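Putative fimbrium tip subunit Fim1C (Bacteroides ovatus, PDB 4EPS) probably forms part of the tip of a fimbrium, a filamentous cell-surface appendage that mediates adhesion and biofilm formation. Local coordinates at residues K165-R170 with A189-V194. Numbering follows the deposited sequence.
Sequences KLPSTR and AMSVDV
T169 and A189 form an antiparallel, hydrogen-bonded backbone pair that ties strand 187-190 to the long strand 148-174 within the fimbrillin-like domain, whose family belongs to the transthyretin clan. The pairing is reciprocal: T169 N donates to A189 O at 2.9 Å, with 163° at the hydrogen, and A189 N donates to T169 O at 2.8 Å. A189 O also receives a CA-H...O contact from S168 CA at 3.3 Å, bent to 123° at the hydrogen.

Beyond this pair the bonding changes in kind. P167, lacking an N-H, takes part through its carbonyl, and two donors grip that oxygen. The S191 hydroxyl donates to it in the carbonyl plane, OG to P167 O measuring 3.1 Å, while a water donates to P167 O at 2.7 Å and in turn accepts a hydrogen bond from S191 N, bridging the backbones of the two segments. S191 OG is anti to its own carbonyl carbon (chi1 -66°), which directs it at P167 O and lays it beside L166 CB and the proline CD. Were S191 an alanine, the hydroxyl bond would be gone, and P167 O would probably be held from this segment through the water alone, with a small gap opened beside the proline ring.

Apolar contact closes the far end. L166 and V194 reach toward each other tip to tip, and both also touch Y218 of strand 217-222 and Y234 of strand 229-234. With V194 CG1 anti to its backbone N, both valine methyls face the leucine: L166 CD1 lies 3.7 Å from V194 CG2 and 3.8 Å from V194 CG1.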
loop_
_atom_site.group_PDB
_atom_site.type_symbol
_atom_site.label_atom_id
_atom_site.label_comp_id
_atom_site.label_asym_id
_atom_site.label_seq_id
_atom_site.Cartn_x
_atom_site.Cartn_y
_atom_site.Cartn_z
ATOM N N LYS A 165 -28.635 -2.842 4.114
ATOM C CA LYS A 165 -27.237 -2.406 4.063
ATOM C C LYS A 165 -26.711 -2.645 2.645
ATOM O O LYS A 165 -26.421 -3.788 2.276
ATOM C CB LYS A 165 -26.393 -3.172 5.114
ATOM C CG LYS A 165 -24.943 -2.686 5.214
ATOM C CD LYS A 165 -24.876 -1.331 5.873
ATOM C CE LYS A 165 -23.451 -0.925 6.142
ATOM N NZ LYS A 165 -23.412 0.496 6.536
ATOM N N LEU A 166 -26.599 -1.574 1.841
ATOM C CA LEU A 166 -26.085 -1.719 0.482
ATOM C C LEU A 166 -24.529 -1.815 0.512
ATOM O O LEU A 166 -23.920 -1.449 1.517
ATOM C CB LEU A 166 -26.552 -0.560 -0.411
ATOM C CG LEU A 166 -28.085 -0.445 -0.629
ATOM C CD1 LEU A 166 -28.385 0.794 -1.478
ATOM C CD2 LEU A 166 -28.662 -1.719 -1.251
ATOM N N PRO A 167 -23.874 -2.323 -0.547
ATOM C CA PRO A 167 -22.405 -2.367 -0.518
ATOM C C PRO A 167 -21.798 -0.957 -0.469
ATOM O O PRO A 167 -22.343 0.001 -1.023
ATOM C CB PRO A 167 -22.026 -3.070 -1.829
ATOM C CG PRO A 167 -23.205 -2.978 -2.695
ATOM C CD PRO A 167 -24.413 -2.861 -1.826
ATOM N N SER A 168 -20.714 -0.817 0.287
ATOM C CA SER A 168 -19.978 0.445 0.388
ATOM C C SER A 168 -18.504 0.110 0.549
ATOM O O SER A 168 -18.172 -1.001 0.965
ATOM C CB SER A 168 -20.491 1.326 1.523
ATOM O OG SER A 168 -20.367 0.720 2.801
ATOM N N THR A 169 -17.622 1.036 0.170
ATOM C CA THR A 169 -16.188 0.763 0.241
ATOM C C THR A 169 -15.430 1.924 0.853
ATOM O O THR A 169 -15.413 3.015 0.297
ATOM C CB THR A 169 -15.622 0.467 -1.158
ATOM O OG1 THR A 169 -16.352 -0.597 -1.736
ATOM C CG2 THR A 169 -14.093 0.091 -1.120
ATOM N N ARG A 170 -14.800 1.685 1.990
ATOM C CA ARG A 170 -13.926 2.699 2.549
ATOM C C ARG A 170 -12.592 2.634 1.783
ATOM O O ARG A 170 -12.049 1.545 1.582
ATOM C CB ARG A 170 -13.711 2.490 4.051
ATOM C CG ARG A 170 -12.593 3.381 4.587
ATOM C CD ARG A 170 -12.230 3.058 5.994
ATOM N NE ARG A 170 -11.308 4.068 6.518
ATOM C CZ ARG A 170 -10.742 3.994 7.715
ATOM N NH1 ARG A 170 -10.970 2.948 8.500
ATOM N NH2 ARG A 170 -9.924 4.953 8.129
ATOM N N ALA A 189 -17.009 5.242 -0.368
ATOM C CA ALA A 189 -17.753 5.208 -1.634
ATOM C C ALA A 189 -19.079 4.481 -1.351
ATOM O O ALA A 189 -19.051 3.362 -0.860
ATOM C CB ALA A 189 -16.949 4.456 -2.691
HETATM N N MSE A 190 -20.208 5.124 -1.599
HETATM C CA MSE A 190 -21.533 4.545 -1.300
HETATM C C MSE A 190 -22.371 4.451 -2.549
HETATM O O MSE A 190 -22.189 5.234 -3.482
HETATM C CB MSE A 190 -22.230 5.412 -0.250
HETATM C CG MSE A 190 -21.572 5.298 1.114
HETATM SE SE MSE A 190 -22.242 6.579 2.336
HETATM C CE MSE A 190 -21.201 8.260 1.731
ATOM N N SER A 191 -23.305 3.502 -2.562
ATOM C CA SER A 191 -24.154 3.217 -3.714
ATOM C C SER A 191 -24.905 4.449 -4.202
ATOM O O SER A 191 -25.379 5.256 -3.397
ATOM C CB SER A 191 -25.160 2.108 -3.380
ATOM O OG SER A 191 -24.473 0.883 -3.163
ATOM N N VAL A 192 -25.048 4.543 -5.528
ATOM C CA VAL A 192 -25.763 5.634 -6.180
ATOM C C VAL A 192 -26.971 5.093 -6.940
ATOM O O VAL A 192 -27.133 3.865 -7.106
ATOM C CB VAL A 192 -24.838 6.504 -7.100
ATOM C CG1 VAL A 192 -23.869 7.321 -6.261
ATOM C CG2 VAL A 192 -24.096 5.652 -8.128
ATOM N N ASP A 193 -27.818 6.031 -7.401
ATOM C CA ASP A 193 -29.051 5.761 -8.159
ATOM C C ASP A 193 -29.882 4.732 -7.399
ATOM O O ASP A 193 -30.251 3.692 -7.955
ATOM C CB ASP A 193 -28.707 5.274 -9.579
ATOM C CG ASP A 193 -27.900 6.279 -10.379
ATOM O OD1 ASP A 193 -28.247 7.478 -10.344
ATOM O OD2 ASP A 193 -26.924 5.861 -11.045
ATOM N N VAL A 194 -30.043 4.972 -6.096
ATOM C CA VAL A 194 -30.742 4.032 -5.202
ATOM C C VAL A 194 -32.246 4.274 -5.241
ATOM O O VAL A 194 -32.705 5.383 -4.975
ATOM C CB VAL A 194 -30.202 4.089 -3.736
ATOM C CG1 VAL A 194 -31.003 3.157 -2.810
ATOM C CG2 VAL A 194 -28.722 3.729 -3.694
HETATM O O HOH W 1 -23.778 2.094 -0.182
#